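Local coordinates for protein mercuric reductase (Metallosphaera sedula, PDB 4YWO) that probably catalyses the NADPH-dependent reduction of Hg(II) to elemental mercury, using bound FAD as its cofactor, and works as a homodimer, at residues K139-T144 against I323-A328; P148-I153 against F161-E166; E382-R387 against P438-S443. One frame throughout, in Å; residues are numbered along the deposited sequence. Where two conformers were deposited one is given.

Contact 1: K139-T144 against I323-A328; sequences KFVIAT and IATENA. With FAD (flavin-adenine dinucleotide), chain B.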
loop_
_atom_site.group_PDB
_atom_site.type_symbol
_atom_site.label_atom_id
_atom_site.label_comp_id
_atom_site.label_asym_id
_atom_site.label_seq_id
_atom_site.Cartn_x
_atom_site.Cartn_y
_atom_site.Cartn_z
ATOM N N LYS A 139 27.342 0.680 30.653
ATOM C CA LYS A 139 26.676 -0.116 29.674
ATOM C C LYS A 139 27.127 0.340 28.271
ATOM O O LYS A 139 27.392 1.520 28.077
ATOM C CB LYS A 139 25.148 0.093 29.754
ATOM C CG LYS A 139 24.491 -0.359 31.062
ATOM C CD LYS A 139 24.472 -1.844 31.081
ATOM C CE LYS A 139 24.106 -2.433 32.452
ATOM N NZ LYS A 139 22.955 -1.666 32.975
ATOM N N PHE A 140 27.180 -0.581 27.331
ATOM C CA PHE A 140 27.471 -0.301 25.910
ATOM C C PHE A 140 26.375 -0.861 25.024
ATOM O O PHE A 140 25.862 -1.997 25.219
ATOM C CB PHE A 140 28.790 -0.891 25.399
ATOM C CG PHE A 140 30.005 -0.188 25.983
ATOM C CD1 PHE A 140 30.406 -0.524 27.258
ATOM C CD2 PHE A 140 30.764 0.686 25.261
ATOM C CE1 PHE A 140 31.551 0.056 27.816
ATOM C CE2 PHE A 140 31.919 1.253 25.842
ATOM C CZ PHE A 140 32.238 0.987 27.111
ATOM N N VAL A 141 26.120 -0.140 23.928
ATOM C CA VAL A 141 25.378 -0.715 22.823
ATOM C C VAL A 141 26.225 -0.655 21.582
ATOM O O VAL A 141 26.673 0.475 21.177
ATOM C CB VAL A 141 24.052 0.077 22.603
ATOM C CG1 VAL A 141 23.373 -0.435 21.307
ATOM C CG2 VAL A 141 23.140 -0.002 23.813
ATOM N N ILE A 142 26.563 -1.808 21.030
ATOM C CA ILE A 142 27.373 -1.883 19.825
ATOM C C ILE A 142 26.447 -1.853 18.606
ATOM O O ILE A 142 25.645 -2.768 18.468
ATOM C CB ILE A 142 28.267 -3.134 19.785
ATOM C CG1 ILE A 142 29.138 -3.172 21.095
ATOM C CG2 ILE A 142 29.126 -3.180 18.536
ATOM C CD1 ILE A 142 29.916 -4.417 21.207
ATOM N N ALA A 143 26.692 -0.888 17.715
ATOM C CA ALA A 143 25.800 -0.701 16.521
ATOM C C ALA A 143 26.639 -0.248 15.337
ATOM O O ALA A 143 26.454 0.803 14.733
ATOM C CB ALA A 143 24.822 0.362 16.910
ATOM N N THR A 144 27.655 -1.072 14.976
ATOM C CA THR A 144 28.699 -0.661 14.048
ATOM C C THR A 144 28.443 -1.094 12.645
ATOM O O THR A 144 29.204 -0.788 11.770
ATOM C CB THR A 144 30.081 -1.259 14.497
ATOM O OG1 THR A 144 29.879 -2.659 14.870
ATOM C CG2 THR A 144 30.545 -0.465 15.688
ATOM N N ILE A 323 15.406 -1.147 21.636
ATOM C CA ILE A 323 15.149 -2.213 22.604
ATOM C C ILE A 323 16.454 -2.491 23.413
ATOM O O ILE A 323 16.446 -2.642 24.652
ATOM C CB ILE A 323 14.739 -3.466 21.938
ATOM C CG1 ILE A 323 13.293 -3.295 21.470
ATOM C CG2 ILE A 323 14.737 -4.658 22.873
ATOM C CD1 ILE A 323 12.858 -4.503 20.680
ATOM N N ALA A 324 17.570 -2.472 22.724
ATOM C CA ALA A 324 18.876 -2.787 23.391
ATOM C C ALA A 324 19.096 -1.754 24.454
ATOM O O ALA A 324 19.524 -2.126 25.585
ATOM C CB ALA A 324 20.007 -2.805 22.387
ATOM N N THR A 325 18.812 -0.507 24.143
ATOM C CA THR A 325 19.025 0.613 25.029
ATOM C C THR A 325 18.093 0.475 26.257
ATOM O O THR A 325 18.499 0.635 27.423
ATOM C CB THR A 325 18.953 1.892 24.334
ATOM O OG1 THR A 325 19.942 1.991 23.322
ATOM C CG2 THR A 325 19.001 3.105 25.228
ATOM N N GLU A 326 16.807 0.239 25.993
ATOM C CA GLU A 326 15.886 0.092 27.104
ATOM C C GLU A 326 16.282 -1.043 27.946
ATOM O O GLU A 326 16.222 -0.913 29.255
ATOM C CB GLU A 326 14.437 -0.066 26.532
ATOM C CG GLU A 326 13.450 -0.156 27.653
ATOM C CD GLU A 326 12.013 -0.094 27.187
ATOM O OE1 GLU A 326 11.767 -0.067 25.954
ATOM O OE2 GLU A 326 11.137 -0.185 28.077
ATOM N N ASN A 327 16.659 -2.199 27.397
ATOM C CA ASN A 327 17.051 -3.355 28.243
ATOM C C ASN A 327 18.321 -2.993 29.058
ATOM O O ASN A 327 18.460 -3.294 30.292
ATOM C CB ASN A 327 17.340 -4.585 27.475
ATOM C CG ASN A 327 16.036 -5.237 26.851
ATOM O OD1 ASN A 327 14.969 -4.903 27.277
ATOM N ND2 ASN A 327 16.183 -6.180 26.001
ATOM N N ALA A 328 19.188 -2.240 28.435
ATOM C CA ALA A 328 20.489 -1.907 29.150
ATOM C C ALA A 328 20.243 -0.968 30.253
ATOM O O ALA A 328 20.849 -1.200 31.354
ATOM C CB ALA A 328 21.495 -1.302 28.134
HETATM P PA FAD B . 25.341 1.329 10.116
HETATM O O1A FAD B . 24.338 2.406 9.774
HETATM O O2A FAD B . 26.429 0.974 9.130
HETATM O O5B FAD B . 26.035 1.715 11.516
HETATM C C5B FAD B . 27.455 1.708 11.646
HETATM C C4B FAD B . 27.953 3.133 11.849
HETATM O O4B FAD B . 28.774 3.196 13.018
HETATM C C3B FAD B . 28.788 3.600 10.667
HETATM O O3B FAD B . 28.191 4.755 10.070
HETATM C C2B FAD B . 30.153 3.949 11.224
HETATM O O2B FAD B . 30.441 5.330 10.986
HETATM C C1B FAD B . 30.086 3.681 12.719
HETATM N N9A FAD B . 31.095 2.657 13.090
HETATM C C8A FAD B . 31.248 1.455 12.506
HETATM N N7A FAD B . 32.261 0.756 13.079
HETATM C C5A FAD B . 32.777 1.524 14.057
HETATM C C6A FAD B . 33.867 1.394 15.053
HETATM N N6A FAD B . 34.627 0.274 15.119
HETATM N N1A FAD B . 34.078 2.431 15.894
HETATM C C2A FAD B . 33.330 3.549 15.838
HETATM N N3A FAD B . 32.326 3.734 14.961
HETATM C C4A FAD B . 32.006 2.776 14.060
HETATM N N1 FAD B . 17.319 -1.567 4.370
HETATM C C2 FAD B . 15.981 -1.360 4.284
HETATM O O2 FAD B . 15.269 -1.612 5.281
HETATM N N3 FAD B . 15.387 -0.894 3.170
HETATM C C4 FAD B . 16.078 -0.601 2.062
HETATM O O4 FAD B . 15.497 -0.169 1.042
HETATM C C4X FAD B . 17.548 -0.799 2.072
HETATM N N5 FAD B . 18.316 -0.526 0.995
HETATM C C5X FAD B . 19.656 -0.717 1.035
HETATM C C6 FAD B . 20.427 -0.430 -0.086
HETATM C C7 FAD B . 21.803 -0.623 -0.053
HETATM C C7M FAD B . 22.636 -0.311 -1.268
HETATM C C8 FAD B . 22.454 -1.138 1.181
HETATM C C8M FAD B . 23.945 -1.347 1.214
HETATM C C9 FAD B . 21.688 -1.427 2.304
HETATM C C9A FAD B . 20.312 -1.233 2.271
HETATM N N10 FAD B . 19.527 -1.523 3.404
HETATM C C10 FAD B . 18.138 -1.313 3.328
HETATM C "C1'" FAD B . 20.142 -2.032 4.633
HETATM C "C2'" FAD B . 20.248 -0.904 5.652
HETATM O "O2'" FAD B . 20.891 0.225 5.051
HETATM C "C3'" FAD B . 21.040 -1.347 6.876
HETATM O "O3'" FAD B . 20.491 -2.567 7.385
HETATM C "C4'" FAD B . 21.003 -0.282 7.965
HETATM O "O4'" FAD B . 21.722 0.876 7.527
HETATM C "C5'" FAD B . 21.619 -0.801 9.259
HETATM O "O5'" FAD B . 22.078 0.299 10.043
HETATM P P FAD B . 23.119 0.065 11.248
HETATM O O1P FAD B . 23.122 1.301 12.115
HETATM O O2P FAD B . 22.838 -1.285 11.861
HETATM O O3P FAD B . 24.532 -0.014 10.481
#
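Ala-324 meets Val-141 where helix 314-330 packs on strand 139-142, in the Rossmann-type parallel sheet of the FAD-binding domain. Helix and strand run nearly antiparallel here, at 168°, with axes 8.9 Å apart. Past the strand, Ala-143 and Thr-144 reach the cofactor: Thr-144 O is 3.1 Å from FAD C5B, and Thr-144 CG2 is 3.4 Å from adenine C5A. The methyl of Ala-324 points at the strand, and its CB lies 4.3 Å from CG1 of Val-141. That branch stands opposite the backbone N of Val-141 (chi1 173°), which leaves CG2 to meet the next helix residue. Val-141 CG2 is 3.8 Å from OG1 of Thr-325, and the two side chains cross at about a right angle. A methyl carbon meets the hydroxyl oxygen there, so this is van der Waals packing; the hydroxyl is hydrogen-bonded to Gly-321 O one turn back. Thr-325 also packs on Ala-30 of helix 25-36. One helical turn after Ala-324, the CB of Ala-328 is 4.2 Å from Lys-139 CD. The lysine chain bends at chi2 and chi4 and curls toward the carbonyl near the helix C-terminus. Its NZ donates to Ala-328 O at 2.7 Å, with a C=O...N angle of 157°.

Contact 2: P148-I153 against F161-E166; sequences PLIPRI and FWTNRE. With FAD (flavin-adenine dinucleotide), chain B.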
loop_
_atom_site.group_PDB
_atom_site.type_symbol
_atom_site.label_atom_id
_atom_site.label_comp_id
_atom_site.label_asym_id
_atom_site.label_seq_id
_atom_site.Cartn_x
_atom_site.Cartn_y
_atom_site.Cartn_z
ATOM N N PRO A 148 30.598 -4.096 2.676
ATOM C CA PRO A 148 30.500 -5.039 1.618
ATOM C C PRO A 148 31.429 -6.276 1.786
ATOM O O PRO A 148 32.587 -6.108 2.152
ATOM C CB PRO A 148 30.903 -4.206 0.369
ATOM C CG PRO A 148 30.693 -2.776 0.731
ATOM C CD PRO A 148 30.927 -2.724 2.221
ATOM N N LEU A 149 30.909 -7.445 1.457
ATOM C CA LEU A 149 31.622 -8.675 1.476
ATOM C C LEU A 149 32.333 -8.778 0.126
ATOM O O LEU A 149 31.676 -8.713 -0.946
ATOM C CB LEU A 149 30.690 -9.844 1.724
ATOM C CG LEU A 149 31.243 -11.253 1.813
ATOM C CD1 LEU A 149 32.272 -11.267 2.938
ATOM C CD2 LEU A 149 30.095 -12.219 2.041
ATOM N N ILE A 150 33.674 -8.905 0.186
ATOM C CA ILE A 150 34.539 -8.969 -1.012
ATOM C C ILE A 150 35.018 -10.437 -1.154
ATOM O O ILE A 150 35.823 -10.909 -0.313
ATOM C CB ILE A 150 35.775 -8.100 -0.884
ATOM C CG1 ILE A 150 35.449 -6.689 -0.404
ATOM C CG2 ILE A 150 36.588 -8.151 -2.178
ATOM C CD1 ILE A 150 34.345 -6.035 -1.191
ATOM N N PRO A 151 34.519 -11.156 -2.165
ATOM C CA PRO A 151 34.864 -12.567 -2.298
ATOM C C PRO A 151 36.356 -12.689 -2.683
ATOM O O PRO A 151 36.947 -11.744 -3.256
ATOM C CB PRO A 151 33.899 -13.084 -3.362
ATOM C CG PRO A 151 33.495 -11.893 -4.136
ATOM C CD PRO A 151 33.662 -10.663 -3.268
ATOM N N ARG A 152 36.949 -13.834 -2.353
ATOM C CA ARG A 152 38.364 -14.084 -2.693
ATOM C C ARG A 152 38.349 -14.691 -4.067
ATOM O O ARG A 152 38.061 -15.866 -4.218
ATOM C CB ARG A 152 39.019 -15.031 -1.667
ATOM C CG ARG A 152 38.519 -14.858 -0.242
ATOM C CD ARG A 152 39.378 -15.534 0.832
ATOM N NE ARG A 152 40.789 -15.143 0.709
ATOM C CZ ARG A 152 41.723 -15.836 0.053
ATOM N NH1 ARG A 152 41.439 -16.998 -0.545
ATOM N NH2 ARG A 152 42.957 -15.360 -0.010
ATOM N N ILE A 153 38.545 -13.872 -5.088
ATOM C CA ILE A 153 38.522 -14.297 -6.489
ATOM C C ILE A 153 39.830 -13.782 -7.085
ATOM O O ILE A 153 40.115 -12.627 -7.042
ATOM C CB ILE A 153 37.370 -13.646 -7.294
ATOM C CG1 ILE A 153 36.036 -14.141 -6.764
ATOM C CG2 ILE A 153 37.486 -13.971 -8.778
ATOM C CD1 ILE A 153 34.851 -13.463 -7.449
ATOM N N PHE A 161 36.688 -2.989 -8.949
ATOM C CA PHE A 161 35.211 -3.315 -9.001
ATOM C C PHE A 161 34.511 -2.167 -8.262
ATOM O O PHE A 161 35.089 -1.321 -7.624
ATOM C CB PHE A 161 34.939 -4.658 -8.335
ATOM C CG PHE A 161 35.446 -4.767 -6.935
ATOM C CD1 PHE A 161 34.777 -4.270 -5.845
ATOM C CD2 PHE A 161 36.736 -5.294 -6.672
ATOM C CE1 PHE A 161 35.314 -4.270 -4.548
ATOM C CE2 PHE A 161 37.249 -5.338 -5.389
ATOM C CZ PHE A 161 36.594 -4.819 -4.308
ATOM N N TRP A 162 33.185 -2.155 -8.407
ATOM C CA TRP A 162 32.308 -1.285 -7.704
ATOM C C TRP A 162 31.612 -2.098 -6.597
ATOM O O TRP A 162 31.352 -3.299 -6.749
ATOM C CB TRP A 162 31.263 -0.688 -8.589
ATOM C CG TRP A 162 31.715 0.354 -9.500
ATOM C CD1 TRP A 162 32.968 0.925 -9.561
ATOM C CD2 TRP A 162 30.902 1.046 -10.462
ATOM N NE1 TRP A 162 32.977 1.927 -10.538
ATOM C CE2 TRP A 162 31.722 1.999 -11.097
ATOM C CE3 TRP A 162 29.584 0.915 -10.864
ATOM C CZ2 TRP A 162 31.249 2.810 -12.111
ATOM C CZ3 TRP A 162 29.134 1.712 -11.923
ATOM C CH2 TRP A 162 29.941 2.675 -12.479
ATOM N N THR A 163 31.302 -1.375 -5.541
ATOM C CA THR A 163 30.345 -1.828 -4.550
ATOM C C THR A 163 29.130 -0.894 -4.670
ATOM O O THR A 163 29.069 -0.017 -5.533
ATOM C CB THR A 163 30.838 -1.795 -3.126
ATOM O OG1 THR A 163 31.045 -0.451 -2.690
ATOM C CG2 THR A 163 32.109 -2.598 -2.968
ATOM N N ASN A 164 28.150 -1.045 -3.762
ATOM C CA ASN A 164 27.043 -0.074 -3.755
ATOM C C ASN A 164 27.416 1.388 -3.743
ATOM O O ASN A 164 26.729 2.205 -4.381
ATOM C CB ASN A 164 26.086 -0.433 -2.552
ATOM C CG ASN A 164 26.793 -0.368 -1.201
ATOM O OD1 ASN A 164 27.654 -1.181 -0.907
ATOM N ND2 ASN A 164 26.547 0.695 -0.406
ATOM N N ARG A 165 28.481 1.744 -3.019
ATOM C CA ARG A 165 28.894 3.091 -2.900
ATOM C C ARG A 165 29.184 3.671 -4.277
ATOM O O ARG A 165 28.725 4.752 -4.615
ATOM C CB ARG A 165 30.159 3.182 -2.013
ATOM C CG ARG A 165 30.607 4.562 -1.837
ATOM C CD ARG A 165 31.889 4.632 -0.976
ATOM N NE ARG A 165 31.661 4.039 0.330
ATOM C CZ ARG A 165 31.107 4.692 1.376
ATOM N NH1 ARG A 165 30.716 5.967 1.284
ATOM N NH2 ARG A 165 30.933 4.057 2.524
ATOM N N GLU A 166 29.970 2.971 -5.051
ATOM C CA GLU A 166 30.318 3.480 -6.366
ATOM C C GLU A 166 29.210 3.401 -7.336
ATOM O O GLU A 166 29.107 4.250 -8.198
ATOM C CB GLU A 166 31.537 2.722 -6.884
ATOM C CG GLU A 166 32.775 2.950 -6.065
ATOM C CD GLU A 166 32.896 2.153 -4.791
ATOM O OE1 GLU A 166 32.336 1.082 -4.610
ATOM O OE2 GLU A 166 33.453 2.684 -3.826
HETATM P PA FAD B . 25.341 1.329 10.116
HETATM O O1A FAD B . 24.338 2.406 9.774
HETATM O O2A FAD B . 26.429 0.974 9.130
HETATM O O5B FAD B . 26.035 1.715 11.516
HETATM C C5B FAD B . 27.455 1.708 11.646
HETATM C C4B FAD B . 27.953 3.133 11.849
HETATM O O4B FAD B . 28.774 3.196 13.018
HETATM C C3B FAD B . 28.788 3.600 10.667
HETATM O O3B FAD B . 28.191 4.755 10.070
HETATM C C2B FAD B . 30.153 3.949 11.224
HETATM O O2B FAD B . 30.441 5.330 10.986
HETATM C C1B FAD B . 30.086 3.681 12.719
HETATM N N9A FAD B . 31.095 2.657 13.090
HETATM C C8A FAD B . 31.248 1.455 12.506
HETATM N N7A FAD B . 32.261 0.756 13.079
HETATM C C5A FAD B . 32.777 1.524 14.057
HETATM C C6A FAD B . 33.867 1.394 15.053
HETATM N N6A FAD B . 34.627 0.274 15.119
HETATM N N1A FAD B . 34.078 2.431 15.894
HETATM C C2A FAD B . 33.330 3.549 15.838
HETATM N N3A FAD B . 32.326 3.734 14.961
HETATM C C4A FAD B . 32.006 2.776 14.060
HETATM N N1 FAD B . 17.319 -1.567 4.370
HETATM C C2 FAD B . 15.981 -1.360 4.284
HETATM O O2 FAD B . 15.269 -1.612 5.281
HETATM N N3 FAD B . 15.387 -0.894 3.170
HETATM C C4 FAD B . 16.078 -0.601 2.062
HETATM O O4 FAD B . 15.497 -0.169 1.042
HETATM C C4X FAD B . 17.548 -0.799 2.072
HETATM N N5 FAD B . 18.316 -0.526 0.995
HETATM C C5X FAD B . 19.656 -0.717 1.035
HETATM C C6 FAD B . 20.427 -0.430 -0.086
HETATM C C7 FAD B . 21.803 -0.623 -0.053
HETATM C C7M FAD B . 22.636 -0.311 -1.268
HETATM C C8 FAD B . 22.454 -1.138 1.181
HETATM C C8M FAD B . 23.945 -1.347 1.214
HETATM C C9 FAD B . 21.688 -1.427 2.304
HETATM C C9A FAD B . 20.312 -1.233 2.271
HETATM N N10 FAD B . 19.527 -1.523 3.404
HETATM C C10 FAD B . 18.138 -1.313 3.328
HETATM C "C1'" FAD B . 20.142 -2.032 4.633
HETATM C "C2'" FAD B . 20.248 -0.904 5.652
HETATM O "O2'" FAD B . 20.891 0.225 5.051
HETATM C "C3'" FAD B . 21.040 -1.347 6.876
HETATM O "O3'" FAD B . 20.491 -2.567 7.385
HETATM C "C4'" FAD B . 21.003 -0.282 7.965
HETATM O "O4'" FAD B . 21.722 0.876 7.527
HETATM C "C5'" FAD B . 21.619 -0.801 9.259
HETATM O "O5'" FAD B . 22.078 0.299 10.043
HETATM P P FAD B . 23.119 0.065 11.248
HETATM O O1P FAD B . 23.122 1.301 12.115
HETATM O O2P FAD B . 22.838 -1.285 11.861
HETATM O O3P FAD B . 24.532 -0.014 10.481
#
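Ile-150 overlaps the CE1-CZ side of the Phe-161 ring with both its methyls, CD1 and CG2. Its CD1 lies 3.9 Å from Phe-161 CE1, and its CG2 lies 4.0 Å from Phe-161 CZ. The isoleucine approaches the ring obliquely. Its side chain is folded (chi1 -48°, chi2 -50°), and this brings CD1 round beside CG2 to the same part of the ring. Leu-263 of strand 260-263 packs against both residues.

Thr-163 continues the apolar patch. Its CG2 sits at the edge of the Phe-161 ring, in the ring plane, and also touches Pro-148. Pro-148 CB is 3.9 Å from Thr-163 CG2, and the two side chains cross at about a right angle. The proline CG comes 3.8 Å from Asn-164 OD1. The threonine thus uses its methyl for packing and its hydroxyl for the helix start. Glu-166 OE1 takes two bonds from Thr-163, one from the backbone N at 2.8 Å and one from OG1 at 2.8 Å. The N-H points nearly along the C-O axis of the carboxylate oxygen, while the hydroxyl comes from the syn side. Thr-163 OG1 in turn accepts a weak bond from Arg-165 N.

Asn-164 faces the flavin. Its CB is 3.7 Å from FAD C7M, and its ND2 is 3.7 Å from FAD C8M. ND2 is hydrogen-bonded to Val-56 O, which helps fix the amide. Loop 148-153 thus packs, beside the four-stranded parallel sheet, on a helix start closed by a capping box, at the dimethylbenzene edge of the isoalloxazine.

Contact 3: E382-R387 against P438-S443; sequences EIINSR and PTIAES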
loop_
_atom_site.group_PDB
_atom_site.type_symbol
_atom_site.label_atom_id
_atom_site.label_comp_id
_atom_site.label_asym_id
_atom_site.label_seq_id
_atom_site.Cartn_x
_atom_site.Cartn_y
_atom_site.Cartn_z
ATOM N N GLU A 382 -5.241 -5.970 -12.947
ATOM C CA GLU A 382 -5.727 -5.902 -14.313
ATOM C C GLU A 382 -5.918 -4.472 -14.800
ATOM O O GLU A 382 -5.491 -4.074 -15.930
ATOM C CB GLU A 382 -7.029 -6.751 -14.385
ATOM C CG GLU A 382 -6.879 -8.203 -13.928
ATOM C CD GLU A 382 -8.180 -9.034 -13.703
ATOM O OE1 GLU A 382 -9.068 -8.864 -14.567
ATOM O OE2 GLU A 382 -8.292 -9.796 -12.656
ATOM N N ILE A 383 -6.476 -3.631 -13.952
ATOM C CA ILE A 383 -6.759 -2.234 -14.280
ATOM C C ILE A 383 -5.496 -1.412 -14.592
ATOM O O ILE A 383 -5.458 -0.628 -15.545
ATOM C CB ILE A 383 -7.586 -1.555 -13.153
ATOM C CG1 ILE A 383 -8.991 -2.139 -13.093
ATOM C CG2 ILE A 383 -7.643 -0.004 -13.283
ATOM C CD1 ILE A 383 -9.744 -1.798 -11.822
ATOM N N ILE A 384 -4.401 -1.719 -13.877
ATOM C CA ILE A 384 -3.155 -0.971 -14.038
ATOM C C ILE A 384 -2.097 -1.717 -14.831
ATOM O O ILE A 384 -0.926 -1.351 -14.758
ATOM C CB ILE A 384 -2.621 -0.503 -12.645
ATOM C CG1 ILE A 384 -2.106 -1.672 -11.781
ATOM C CG2 ILE A 384 -3.615 0.349 -11.883
ATOM C CD1 ILE A 384 -1.469 -1.369 -10.440
ATOM N N ASN A 385 -2.508 -2.750 -15.525
ATOM C CA ASN A 385 -1.603 -3.489 -16.418
ATOM C C ASN A 385 -0.388 -4.044 -15.675
ATOM O O ASN A 385 0.773 -3.882 -16.113
ATOM C CB ASN A 385 -1.157 -2.561 -17.583
ATOM C CG ASN A 385 -2.256 -2.331 -18.590
ATOM O OD1 ASN A 385 -3.298 -2.982 -18.537
ATOM N ND2 ASN A 385 -2.039 -1.392 -19.536
ATOM N N SER A 386 -0.628 -4.655 -14.508
ATOM C CA SER A 386 0.492 -5.215 -13.718
ATOM C C SER A 386 0.129 -6.574 -13.212
ATOM O O SER A 386 -0.002 -6.867 -12.030
ATOM C CB SER A 386 0.861 -4.225 -12.597
ATOM O OG SER A 386 2.119 -4.667 -12.048
ATOM N N ARG A 387 -0.103 -7.475 -14.167
ATOM C CA ARG A 387 -0.662 -8.767 -13.820
ATOM C C ARG A 387 0.385 -9.805 -13.372
ATOM O O ARG A 387 -0.043 -10.805 -12.788
ATOM C CB ARG A 387 -1.414 -9.373 -15.044
ATOM C CG ARG A 387 -2.636 -8.544 -15.422
ATOM C CD ARG A 387 -3.214 -9.178 -16.661
ATOM N NE ARG A 387 -4.551 -8.793 -16.963
ATOM C CZ ARG A 387 -4.968 -7.701 -17.572
ATOM N NH1 ARG A 387 -4.129 -6.651 -17.843
ATOM N NH2 ARG A 387 -6.306 -7.654 -17.858
ATOM N N PRO A 438 -11.008 -0.881 -5.974
ATOM C CA PRO A 438 -10.066 -1.969 -6.325
ATOM C C PRO A 438 -8.685 -1.479 -5.871
ATOM O O PRO A 438 -8.198 -0.387 -6.320
ATOM C CB PRO A 438 -10.184 -2.031 -7.832
ATOM C CG PRO A 438 -10.556 -0.621 -8.234
ATOM C CD PRO A 438 -11.155 0.086 -7.050
ATOM N N THR A 439 -8.032 -2.269 -5.043
ATOM C CA THR A 439 -6.650 -2.043 -4.581
ATOM C C THR A 439 -5.859 -3.284 -4.756
ATOM O O THR A 439 -6.405 -4.395 -4.765
ATOM C CB THR A 439 -6.571 -1.559 -3.111
ATOM O OG1 THR A 439 -7.194 -2.503 -2.189
ATOM C CG2 THR A 439 -7.220 -0.168 -2.981
ATOM N N ILE A 440 -4.547 -3.135 -4.800
ATOM C CA ILE A 440 -3.666 -4.359 -4.724
ATOM C C ILE A 440 -3.782 -5.035 -3.361
ATOM O O ILE A 440 -3.786 -6.251 -3.292
ATOM C CB ILE A 440 -2.238 -3.992 -5.113
ATOM C CG1 ILE A 440 -2.145 -3.401 -6.575
ATOM C CG2 ILE A 440 -1.314 -5.248 -4.968
ATOM C CD1 ILE A 440 -2.491 -4.387 -7.636
ATOM N N ALA A 441 -3.933 -4.256 -2.319
ATOM C CA ALA A 441 -4.014 -4.774 -0.948
ATOM C C ALA A 441 -5.159 -5.726 -0.707
ATOM O O ALA A 441 -5.093 -6.601 0.184
ATOM C CB ALA A 441 -4.008 -3.663 0.016
ATOM N N GLU A 442 -6.253 -5.561 -1.433
ATOM C CA GLU A 442 -7.312 -6.535 -1.173
ATOM C C GLU A 442 -6.941 -7.935 -1.602
ATOM O O GLU A 442 -7.613 -8.900 -1.124
ATOM C CB GLU A 442 -8.659 -6.280 -1.835
ATOM C CG GLU A 442 -8.975 -4.985 -2.326
ATOM C CD GLU A 442 -10.086 -5.042 -3.357
ATOM O OE1 GLU A 442 -11.256 -5.341 -3.018
ATOM O OE2 GLU A 442 -9.845 -4.718 -4.520
ATOM N N SER A 443 -5.796 -8.113 -2.291
ATOM C CA SER A 443 -5.221 -9.460 -2.514
ATOM C C SER A 443 -4.949 -10.210 -1.207
ATOM O O SER A 443 -5.042 -11.441 -1.190
ATOM C CB SER A 443 -3.956 -9.411 -3.340
ATOM O OG SER A 443 -2.945 -8.737 -2.613
#
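Ile-383 and Pro-438 cross at about a right angle. The isoleucine chain is extended, with chi2 at 165°, and puts its terminal methyl against the proline ring. Its CD1 lies 3.9 Å from Pro-438 CG and 4.0 Å from Pro-438 CB. A cis peptide bond precedes Pro-438. The second pair, Ile-384 and Ile-440, meets tip to tip, with CD1 of Ile-384 4.2 Å from CD1 of Ile-440. A bend at chi2 of Ile-440 (-66°) helps bring its CD1 to Ile-384.

The backbones on the two sides are shaped by turn motifs. A Schellman motif with Asn-385 at C-prime ends helix 379-383. On the other side, Glu-442 N donates to Thr-439 OG1 at 3.3 Å. In one of its two conformers, Glu-442 completes a capping box with Thr-439. Ile-440 O is gripped twice, by Ser-443 N at 2.9 Å and by Ser-443 OG at 2.7 Å.

The second subunit packs against both segments. Its Arg-63 bonds to Ile-383 O, and its Glu-412 takes the N-H groups of Ile-440 and Ala-441. Pro-438 touches an FAD and follows Phe-437, which binds the FAD of the partner chain, so the contact lies at the dimer interface by a flavin site. Within the dimerisation domain, it joins the end of helix 379-383, which lies between strands 368-374 and 390-396 in the chain, to the turn leading into helix 442-449.

Contacts 1 and 2 both touch the FAD of this chain, but at different parts of it. Ala-143 and Thr-144 of contact 1 reach the adenosine half, while Asn-164 of contact 2 lies by the flavin methyls. Their centres are 30 Å apart, although residues 144 and 148 nearly adjoin in sequence. Both segments of contact 2 fall between the two of contact 1. Contact 3 comes later, in the dimerisation domain. Its centre is 42 Å from that of contact 1 and 38 Å from that of contact 2, with nearest atoms about 27 and 26 Å away. It borders the FAD of the second subunit, to whose site both subunits contribute.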